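Local coordinates for protein DNA methyltransferase (Nicotiana tabacum, PDB 4ONQ) that probably transfers methyl groups from S-adenosylmethionine to cytosines in DNA, acting as a plant de novo cytosine-5 DNA methyltransferase, here represented by its catalytic domain, at residues 28-34 with 61-65; 288-292 with 340-344; 297-301 with 347-352. The protein carries 5 engineered substitutions. All blocks are in the same frame, centred on the assembly; numbering follows the deposited sequence.

Contact 1 of 3, residues 28-34 with 61-65. Engineered in segment 28-34: Ser32 (natural residue Glu).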
loop_
_atom_site.group_PDB
_atom_site.type_symbol
_atom_site.label_atom_id
_atom_site.label_comp_id
_atom_site.label_asym_id
_atom_site.label_seq_id
_atom_site.Cartn_x
_atom_site.Cartn_y
_atom_site.Cartn_z
ATOM N N ARG A 28 16.013 -5.410 -16.129
ATOM C CA ARG A 28 15.139 -6.560 -16.186
ATOM C C ARG A 28 14.753 -6.762 -17.629
ATOM O O ARG A 28 14.445 -5.802 -18.333
ATOM C CB ARG A 28 13.894 -6.359 -15.324
ATOM C CG ARG A 28 12.887 -7.484 -15.475
ATOM C CD ARG A 28 11.675 -7.290 -14.588
ATOM N NE ARG A 28 10.828 -6.184 -15.026
ATOM C CZ ARG A 28 9.652 -5.897 -14.479
ATOM N NH1 ARG A 28 9.189 -6.643 -13.485
ATOM N NH2 ARG A 28 8.936 -4.873 -14.925
ATOM N N THR A 29 14.738 -8.005 -18.041
ATOM C CA THR A 29 14.292 -8.318 -19.364
ATOM C C THR A 29 12.956 -9.039 -19.267
ATOM O O THR A 29 12.845 -10.118 -18.722
ATOM C CB THR A 29 15.365 -9.095 -20.138
ATOM O OG1 THR A 29 16.241 -8.164 -20.791
ATOM C CG2 THR A 29 14.749 -9.963 -21.192
ATOM N N LEU A 30 11.932 -8.382 -19.768
ATOM C CA LEU A 30 10.593 -8.942 -19.706
ATOM C C LEU A 30 10.444 -10.111 -20.664
ATOM O O LEU A 30 10.834 -10.018 -21.831
ATOM C CB LEU A 30 9.544 -7.878 -20.040
ATOM C CG LEU A 30 8.826 -7.217 -18.862
ATOM C CD1 LEU A 30 8.500 -8.252 -17.799
ATOM C CD2 LEU A 30 9.636 -6.069 -18.284
ATOM N N PRO A 31 9.910 -11.231 -20.158
ATOM C CA PRO A 31 9.439 -12.310 -21.031
ATOM C C PRO A 31 8.547 -11.746 -22.133
ATOM O O PRO A 31 7.779 -10.826 -21.865
ATOM C CB PRO A 31 8.624 -13.188 -20.084
ATOM C CG PRO A 31 9.195 -12.915 -18.698
ATOM C CD PRO A 31 10.023 -11.659 -18.753
ATOM N N SER A 32 8.669 -12.263 -23.351
ATOM C CA SER A 32 7.971 -11.705 -24.513
ATOM C C SER A 32 6.461 -11.617 -24.328
ATOM O O SER A 32 5.827 -10.665 -24.774
ATOM C CB SER A 32 8.291 -12.528 -25.765
ATOM O OG SER A 32 7.513 -12.120 -26.878
ATOM N N GLN A 33 5.888 -12.626 -23.688
ATOM C CA GLN A 33 4.444 -12.684 -23.477
ATOM C C GLN A 33 4.007 -11.714 -22.384
ATOM O O GLN A 33 2.854 -11.283 -22.334
ATOM C CB GLN A 33 4.006 -14.112 -23.123
ATOM C CG GLN A 33 4.462 -14.613 -21.747
ATOM C CD GLN A 33 5.927 -15.025 -21.696
ATOM O OE1 GLN A 33 6.749 -14.561 -22.487
ATOM N NE2 GLN A 33 6.258 -15.905 -20.756
ATOM N N ALA A 34 4.949 -11.366 -21.515
ATOM C CA ALA A 34 4.675 -10.491 -20.386
ATOM C C ALA A 34 4.548 -9.029 -20.805
ATOM O O ALA A 34 4.071 -8.197 -20.034
ATOM C CB ALA A 34 5.756 -10.649 -19.324
ATOM N N TYR A 61 2.790 -14.796 -16.266
ATOM C CA TYR A 61 3.721 -14.660 -17.381
ATOM C C TYR A 61 5.192 -14.790 -16.977
ATOM O O TYR A 61 6.066 -14.161 -17.575
ATOM C CB TYR A 61 3.441 -13.344 -18.112
ATOM C CG TYR A 61 1.952 -13.097 -18.265
ATOM C CD1 TYR A 61 1.196 -13.846 -19.157
ATOM C CD2 TYR A 61 1.300 -12.142 -17.498
ATOM C CE1 TYR A 61 -0.165 -13.640 -19.293
ATOM C CE2 TYR A 61 -0.062 -11.929 -17.625
ATOM C CZ TYR A 61 -0.787 -12.680 -18.523
ATOM O OH TYR A 61 -2.140 -12.469 -18.655
ATOM N N ASP A 62 5.440 -15.607 -15.951
ATOM C CA ASP A 62 6.786 -15.972 -15.497
ATOM C C ASP A 62 7.589 -14.853 -14.837
ATOM O O ASP A 62 8.728 -15.068 -14.422
ATOM C CB ASP A 62 7.591 -16.597 -16.631
ATOM C CG ASP A 62 6.929 -17.826 -17.197
ATOM O OD1 ASP A 62 6.409 -18.634 -16.401
ATOM O OD2 ASP A 62 6.922 -17.977 -18.438
ATOM N N ILE A 63 6.990 -13.671 -14.733
ATOM C CA ILE A 63 7.648 -12.507 -14.141
ATOM C C ILE A 63 8.116 -12.751 -12.699
ATOM O O ILE A 63 7.399 -13.334 -11.884
ATOM C CB ILE A 63 6.727 -11.263 -14.199
ATOM C CG1 ILE A 63 6.316 -10.981 -15.648
ATOM C CG2 ILE A 63 7.407 -10.047 -13.578
ATOM C CD1 ILE A 63 5.571 -9.674 -15.832
ATOM N N GLU A 64 9.297 -12.296 -12.370
ATOM C CA GLU A 64 9.746 -12.458 -11.022
ATOM C C GLU A 64 9.364 -11.244 -10.234
ATOM O O GLU A 64 9.464 -10.132 -10.706
ATOM C CB GLU A 64 11.248 -12.597 -10.966
ATOM C CG GLU A 64 11.811 -13.865 -11.471
ATOM C CD GLU A 64 13.228 -13.659 -11.935
ATOM O OE1 GLU A 64 13.649 -12.492 -12.007
ATOM O OE2 GLU A 64 13.925 -14.647 -12.227
ATOM N N PRO A 65 8.962 -11.462 -9.007
ATOM C CA PRO A 65 8.474 -10.355 -8.188
ATOM C C PRO A 65 9.596 -9.411 -7.824
ATOM O O PRO A 65 10.763 -9.808 -7.819
ATOM C CB PRO A 65 7.953 -11.053 -6.929
ATOM C CG PRO A 65 8.722 -12.315 -6.860
ATOM C CD PRO A 65 8.902 -12.744 -8.288
#
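Ile63 pushes the end of its side chain in among Ala34, Leu30 and Arg28. Its CD1 lies 3.6 Å from Ala34 CB and 3.8 Å from Leu30 CD1, while the other branch, CG2, points to Arg28, 3.8 Å from NH1. With CG1 beside the backbone N (chi1 -57°) and CG2 anti to it, CD1 is directed to Ala34 and Leu30 and CG2 to Arg28. Leu30 CD1 also rests against one face of the Arg28 guanidinium, toward its rim.

At the other end Tyr61 CB packs 3.8 Å from Ala34 CB, and Pro31 CG sits 3.6 Å from Tyr61 O. Gln33 folds back at chi2 (-77°), which carries its amide to the Asp62 carboxylate; NE2 comes within 3.2 Å of OD2, but the angle is too poor for a hydrogen bond. The amide and carboxylate planes stand 80° apart. No hydrogen bond joins the two segments, so apolar contact does most of the work. A backbone bond from Ala34 N to Pro31 O, 2.9 Å, closes the turn that presents Ala34.

Outward, Ala34 O accepts from Asn85 ND2 and Ile63 O from Ser57 OG of helix 50-59. The contact thus joins the loop leading into strand 39-45 to the one between helix 50-59 and strand 66-69, with Ile83 and His84 of strand 79-84 packing against Ile63 and Arg28.

Contact 2 of 3, residues 288-292 with 340-344. Engineered in segment 340-344: Ser340 (natural residue Asp). With SFG (sinefungin), chain C.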
loop_
_atom_site.group_PDB
_atom_site.type_symbol
_atom_site.label_atom_id
_atom_site.label_comp_id
_atom_site.label_asym_id
_atom_site.label_seq_id
_atom_site.Cartn_x
_atom_site.Cartn_y
_atom_site.Cartn_z
ATOM N N ASP A 288 -18.443 -7.099 -7.206
ATOM C CA ASP A 288 -17.768 -8.390 -7.201
ATOM C C ASP A 288 -16.866 -8.583 -8.410
ATOM O O ASP A 288 -17.239 -8.281 -9.540
ATOM C CB ASP A 288 -18.781 -9.534 -7.112
ATOM C CG ASP A 288 -18.159 -10.831 -6.617
ATOM O OD1 ASP A 288 -16.919 -10.961 -6.675
ATOM O OD2 ASP A 288 -18.913 -11.721 -6.169
ATOM N N VAL A 289 -15.675 -9.109 -8.152
ATOM C CA VAL A 289 -14.710 -9.408 -9.200
ATOM C C VAL A 289 -15.230 -10.540 -10.090
ATOM O O VAL A 289 -14.764 -10.724 -11.216
ATOM C CB VAL A 289 -13.344 -9.781 -8.578
ATOM C CG1 VAL A 289 -13.369 -11.194 -8.031
ATOM C CG2 VAL A 289 -12.224 -9.595 -9.573
ATOM N N GLN A 290 -16.254 -11.222 -9.611
ATOM C CA GLN A 290 -16.813 -12.352 -10.314
ATOM C C GLN A 290 -17.889 -11.934 -11.270
ATOM O O GLN A 290 -18.373 -12.722 -12.049
ATOM C CB GLN A 290 -17.396 -13.335 -9.332
ATOM C CG GLN A 290 -17.489 -14.733 -9.862
ATOM C CD GLN A 290 -16.165 -15.471 -9.829
ATOM O OE1 GLN A 290 -15.831 -16.211 -10.760
ATOM N NE2 GLN A 290 -15.408 -15.287 -8.752
ATOM N N GLN A 291 -18.254 -10.677 -11.219
ATOM C CA GLN A 291 -19.247 -10.145 -12.143
ATOM C C GLN A 291 -18.597 -9.469 -13.352
ATOM O O GLN A 291 -19.284 -8.927 -14.218
ATOM C CB GLN A 291 -20.228 -9.201 -11.433
ATOM C CG GLN A 291 -19.746 -7.770 -11.254
ATOM C CD GLN A 291 -20.759 -6.909 -10.511
ATOM O OE1 GLN A 291 -20.419 -6.207 -9.558
ATOM N NE2 GLN A 291 -22.010 -6.963 -10.947
ATOM N N LEU A 292 -17.270 -9.517 -13.411
ATOM C CA LEU A 292 -16.544 -9.051 -14.588
ATOM C C LEU A 292 -16.227 -10.200 -15.533
ATOM O O LEU A 292 -15.135 -10.767 -15.481
ATOM C CB LEU A 292 -15.234 -8.364 -14.197
ATOM C CG LEU A 292 -15.267 -6.951 -13.622
ATOM C CD1 LEU A 292 -13.850 -6.472 -13.415
ATOM C CD2 LEU A 292 -16.020 -6.003 -14.533
ATOM N N SER A 340 -8.985 -14.861 -9.702
ATOM C CA SER A 340 -9.870 -13.885 -10.324
ATOM C C SER A 340 -9.063 -12.769 -10.984
ATOM O O SER A 340 -9.358 -12.349 -12.113
ATOM C CB SER A 340 -10.840 -13.308 -9.296
ATOM O OG SER A 340 -11.758 -14.294 -8.852
ATOM N N TYR A 341 -8.034 -12.300 -10.282
ATOM C CA TYR A 341 -7.156 -11.279 -10.841
ATOM C C TYR A 341 -6.540 -11.753 -12.152
ATOM O O TYR A 341 -6.557 -11.037 -13.154
ATOM C CB TYR A 341 -6.053 -10.906 -9.850
ATOM C CG TYR A 341 -5.099 -9.856 -10.370
ATOM C CD1 TYR A 341 -5.322 -8.510 -10.127
ATOM C CD2 TYR A 341 -3.975 -10.212 -11.103
ATOM C CE1 TYR A 341 -4.456 -7.548 -10.599
ATOM C CE2 TYR A 341 -3.106 -9.258 -11.584
ATOM C CZ TYR A 341 -3.348 -7.928 -11.328
ATOM O OH TYR A 341 -2.481 -6.971 -11.806
ATOM N N VAL A 342 -6.002 -12.968 -12.135
ATOM C CA VAL A 342 -5.338 -13.531 -13.306
ATOM C C VAL A 342 -6.301 -13.707 -14.482
ATOM O O VAL A 342 -5.995 -13.317 -15.612
ATOM C CB VAL A 342 -4.679 -14.878 -12.962
ATOM C CG1 VAL A 342 -4.057 -15.513 -14.201
ATOM C CG2 VAL A 342 -3.639 -14.680 -11.877
ATOM N N ARG A 343 -7.462 -14.292 -14.199
ATOM C CA ARG A 343 -8.504 -14.501 -15.199
ATOM C C ARG A 343 -8.847 -13.185 -15.878
ATOM O O ARG A 343 -8.904 -13.094 -17.109
ATOM C CB ARG A 343 -9.762 -15.067 -14.534
ATOM C CG ARG A 343 -10.839 -15.523 -15.503
ATOM C CD ARG A 343 -12.195 -15.664 -14.815
ATOM N NE ARG A 343 -12.926 -14.399 -14.785
ATOM C CZ ARG A 343 -13.349 -13.799 -13.677
ATOM N NH1 ARG A 343 -13.124 -14.351 -12.492
ATOM N NH2 ARG A 343 -14.005 -12.650 -13.756
ATOM N N ILE A 344 -9.061 -12.158 -15.065
ATOM C CA ILE A 344 -9.466 -10.858 -15.589
ATOM C C ILE A 344 -8.362 -10.173 -16.395
ATOM O O ILE A 344 -8.619 -9.641 -17.482
ATOM C CB ILE A 344 -9.991 -9.951 -14.466
ATOM C CG1 ILE A 344 -11.312 -10.514 -13.946
ATOM C CG2 ILE A 344 -10.164 -8.524 -14.948
ATOM C CD1 ILE A 344 -12.053 -9.587 -13.043
HETATM N N SFG C . -5.762 -2.031 -2.600
HETATM C CA SFG C . -6.549 -1.635 -1.418
HETATM C C SFG C . -6.007 -0.283 -0.961
HETATM O O SFG C . -4.965 0.139 -1.505
HETATM O OXT SFG C . -6.696 0.332 -0.121
HETATM C CB SFG C . -6.422 -2.744 -0.358
HETATM C CG SFG C . -7.148 -3.928 -0.991
HETATM C CD SFG C . -7.231 -5.297 -0.284
HETATM N NE SFG C . -5.921 -5.921 -0.082
HETATM C "C5'" SFG C . -8.155 -6.054 -1.257
HETATM C "C4'" SFG C . -9.417 -5.175 -1.057
HETATM O "O4'" SFG C . -10.075 -6.492 -1.354
HETATM C "C3'" SFG C . -10.413 -4.976 0.078
HETATM O "O3'" SFG C . -11.383 -3.998 -0.258
HETATM C "C2'" SFG C . -11.002 -6.319 0.258
HETATM O "O2'" SFG C . -12.143 -6.226 1.117
HETATM C "C1'" SFG C . -11.489 -6.287 -1.214
HETATM N N9 SFG C . -12.216 -7.540 -1.532
HETATM C C8 SFG C . -12.389 -8.643 -0.823
HETATM N N7 SFG C . -13.083 -9.507 -1.560
HETATM C C5 SFG C . -13.324 -8.950 -2.747
HETATM C C6 SFG C . -13.974 -9.391 -3.831
HETATM N N6 SFG C . -14.496 -10.613 -3.760
HETATM N N1 SFG C . -14.103 -8.652 -4.940
HETATM C C2 SFG C . -13.537 -7.378 -4.957
HETATM N N3 SFG C . -12.865 -6.941 -3.812
HETATM C C4 SFG C . -12.751 -7.746 -2.741
#
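Arg343 reaches from its helix to the turn at 288-292 and grips two backbone carbonyls with a single nitrogen. NH2 donates to Leu292 O at 2.8 Å and to Val289 O at 3.3 Å, the longer bond being the straighter at 166°. Both oxygens lie at the guanidinium edge, close to its plane, yet they are met differently: the donor is in the carbonyl plane of Val289 but well above that of Leu292. The chain runs out extended through chi1 and chi2 and then bends at chi3 (86°), which turns the guanidinium across to the carbonyls. Gln290 OE1 stands 3.7 Å from NH1, a looser approach.

Beside this polar grip the side chains interlock. Ile344 carries CG1 beside its backbone N and continues outward with chi2 at -169°, bringing CD1 against both Val289 CG2, 3.5 Å away, and Leu292 CB, 3.6 Å away. Val289 divides its branches between two helix residues: CG2 goes to Ile344, while CG1, between the backbone N and the carbonyl carbon, touches CB of the engineered Ser340 at 3.5 Å. The Ser340 hydroxyl is hydrogen-bonded to Ser336 O, one turn earlier.

Asp288 OD1 receives Gln290 N from above the carboxylate plane, forming an Asx turn, and Val289 N lies 3.6 Å from sinefungin N1; Asp288 and Val289 both belong to the ligand pocket, at the adenine.

The turn links strand 282-286 to helix 294-304 in the Rossmann-like methyltransferase core. Helix 337-352 packs beside it, and Leu234 and Leu236 of strand 231-236, with Val260 of strand 254-260, line the apolar side.

Contact 3 of 3, residues 297-301 with 347-352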
loop_
_atom_site.group_PDB
_atom_site.type_symbol
_atom_site.label_atom_id
_atom_site.label_comp_id
_atom_site.label_asym_id
_atom_site.label_seq_id
_atom_site.Cartn_x
_atom_site.Cartn_y
_atom_site.Cartn_z
ATOM N N LEU A 297 -16.227 -6.925 -19.743
ATOM C CA LEU A 297 -14.943 -6.341 -20.124
ATOM C C LEU A 297 -14.979 -5.804 -21.553
ATOM O O LEU A 297 -14.583 -4.663 -21.809
ATOM C CB LEU A 297 -13.819 -7.372 -19.985
ATOM C CG LEU A 297 -13.031 -7.446 -18.672
ATOM C CD1 LEU A 297 -13.482 -6.386 -17.677
ATOM C CD2 LEU A 297 -13.120 -8.837 -18.058
ATOM N N GLU A 298 -15.482 -6.610 -22.468
ATOM C CA GLU A 298 -15.653 -6.193 -23.834
ATOM C C GLU A 298 -16.436 -4.918 -23.957
ATOM O O GLU A 298 -16.067 -4.053 -24.688
ATOM C CB GLU A 298 -16.366 -7.262 -24.646
ATOM C CG GLU A 298 -15.475 -8.172 -25.464
ATOM C CD GLU A 298 -16.104 -9.544 -25.723
ATOM O OE1 GLU A 298 -15.558 -10.561 -25.253
ATOM O OE2 GLU A 298 -17.146 -9.612 -26.393
ATOM N N GLN A 299 -17.475 -4.753 -23.177
ATOM C CA GLN A 299 -18.311 -3.610 -23.411
ATOM C C GLN A 299 -17.734 -2.399 -22.772
ATOM O O GLN A 299 -17.922 -1.309 -23.226
ATOM C CB GLN A 299 -19.741 -3.837 -22.951
ATOM C CG GLN A 299 -20.024 -3.502 -21.535
ATOM C CD GLN A 299 -20.483 -2.091 -21.342
ATOM O OE1 GLN A 299 -20.850 -1.428 -22.293
ATOM N NE2 GLN A 299 -20.458 -1.613 -20.106
ATOM N N LEU A 300 -17.057 -2.615 -21.679
ATOM C CA LEU A 300 -16.318 -1.545 -21.021
ATOM C C LEU A 300 -15.302 -0.959 -21.988
ATOM O O LEU A 300 -15.203 0.263 -22.149
ATOM C CB LEU A 300 -15.587 -2.079 -19.787
ATOM C CG LEU A 300 -16.156 -1.836 -18.383
ATOM C CD1 LEU A 300 -17.345 -0.881 -18.388
ATOM C CD2 LEU A 300 -16.506 -3.146 -17.700
ATOM N N ILE A 301 -14.558 -1.844 -22.640
ATOM C CA ILE A 301 -13.499 -1.421 -23.544
ATOM C C ILE A 301 -14.037 -0.733 -24.800
ATOM O O ILE A 301 -13.523 0.304 -25.214
ATOM C CB ILE A 301 -12.576 -2.597 -23.897
ATOM C CG1 ILE A 301 -11.708 -2.934 -22.683
ATOM C CG2 ILE A 301 -11.714 -2.265 -25.109
ATOM C CD1 ILE A 301 -11.029 -4.277 -22.751
ATOM N N LEU A 347 -8.239 -11.917 -19.704
ATOM C CA LEU A 347 -9.349 -11.484 -20.551
ATOM C C LEU A 347 -9.061 -10.122 -21.189
ATOM O O LEU A 347 -9.259 -9.941 -22.394
ATOM C CB LEU A 347 -10.656 -11.429 -19.755
ATOM C CG LEU A 347 -11.399 -12.745 -19.517
ATOM C CD1 LEU A 347 -12.402 -12.592 -18.386
ATOM C CD2 LEU A 347 -12.100 -13.192 -20.789
ATOM N N VAL A 348 -8.576 -9.177 -20.383
ATOM C CA VAL A 348 -8.287 -7.823 -20.863
ATOM C C VAL A 348 -7.179 -7.799 -21.926
ATOM O O VAL A 348 -7.317 -7.148 -22.974
ATOM C CB VAL A 348 -7.921 -6.869 -19.692
ATOM C CG1 VAL A 348 -7.355 -5.563 -20.216
ATOM C CG2 VAL A 348 -9.137 -6.609 -18.809
ATOM N N LYS A 349 -6.131 -8.557 -21.719
ATOM C CA LYS A 349 -5.053 -8.557 -22.658
ATOM C C LYS A 349 -5.452 -9.231 -23.928
ATOM O O LYS A 349 -5.077 -8.818 -24.995
ATOM C CB LYS A 349 -3.882 -9.289 -22.076
ATOM C CG LYS A 349 -2.787 -9.401 -23.029
ATOM C CD LYS A 349 -1.482 -9.442 -22.352
ATOM C CE LYS A 349 -1.081 -10.826 -22.053
ATOM N NZ LYS A 349 0.378 -10.919 -21.803
ATOM N N SER A 350 -6.209 -10.294 -23.798
ATOM C CA SER A 350 -6.769 -10.961 -24.964
ATOM C C SER A 350 -7.569 -9.972 -25.799
ATOM O O SER A 350 -7.251 -9.731 -26.965
ATOM C CB SER A 350 -7.664 -12.124 -24.534
ATOM O OG SER A 350 -8.576 -12.478 -25.560
ATOM N N ILE A 351 -8.600 -9.399 -25.183
ATOM C CA ILE A 351 -9.495 -8.453 -25.844
ATOM C C ILE A 351 -8.748 -7.326 -26.555
ATOM O O ILE A 351 -9.082 -6.965 -27.686
ATOM C CB ILE A 351 -10.497 -7.840 -24.836
ATOM C CG1 ILE A 351 -11.483 -8.902 -24.348
ATOM C CG2 ILE A 351 -11.255 -6.680 -25.460
ATOM C CD1 ILE A 351 -12.330 -8.458 -23.170
ATOM N N MET A 352 -7.723 -6.785 -25.903
ATOM C CA MET A 352 -7.046 -5.607 -26.446
ATOM C C MET A 352 -6.215 -5.842 -27.716
ATOM O O MET A 352 -5.857 -4.889 -28.403
ATOM C CB MET A 352 -6.240 -4.887 -25.358
ATOM C CG MET A 352 -7.135 -4.219 -24.326
ATOM S SD MET A 352 -6.295 -3.261 -23.055
ATOM C CE MET A 352 -5.402 -2.077 -24.058
#
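Ile351 and Ile301 meet through the branches of their side chains, Ile301 CD1 lying 3.6 Å from Ile351 CG2. The Ile351 branches serve different partners: CG2 faces Ile301, while CD1 extends to the preceding turn of the other helix, 3.7 Å from Leu297 CB and equally near the Glu298 backbone N. With CG1 beside the backbone N and chi2 at 169°, the chain stretches far enough for CD1 to reach that turn. Ile351 therefore spans the Leu297, Glu298 and Ile301 positions and is the centre of the close packing.

Leu297, buried, supplies the other half of this tight part. Its CD2 lies 3.8 Å from Leu347 CD1 and its CG 4.0 Å from Val348 CG2, each pair of side chains crossing at about a right angle.

The packing is looser at the margins. Glu298 is exposed and contributes its aliphatic CG, 3.9 Å from Ile351 CD1, with its chain extended beyond that atom. At the far end Met352 touches only through CG, 4.2 Å from Ile301 CD1.

The helix segments, on 294-304 and 337-352, cross at -53° with their axes 10.4 Å apart, and beyond them Phe307 adjoins Ile301, Pro38 adjoins Val348 and Leu292 adjoins Leu297.

No hydrogen bond or salt bridge crosses between the segments; aliphatic carbons form nearly all of the interface. The association of these two helices here consequently rests on shape fit and the burial of apolar surface.

Contacts 2 and 3 share helix 337-352 and lie close, their centres 12 Å apart: the turn of contact 2 leads directly into helix 294-304 of contact 3, and Leu292 O lies 3.8 Å from Leu297 CD2. Contact 1 is farther off, its centre 22 Å from that of contact 2 and 21 Å from that of contact 3, but Lys349 bridges the gap, its NZ making a cation-pi interaction with the Tyr61 ring. Contact 2 borders the sinefungin pocket, whereas the Leu297 side chain of contact 3 is about 13 Å from the ligand. Helix 337-352 thus takes part in contacts 2 and 3 and, through Lys349, also touches contact 1. The predicted catalytic Cys316 lies in the unmodelled 316-335.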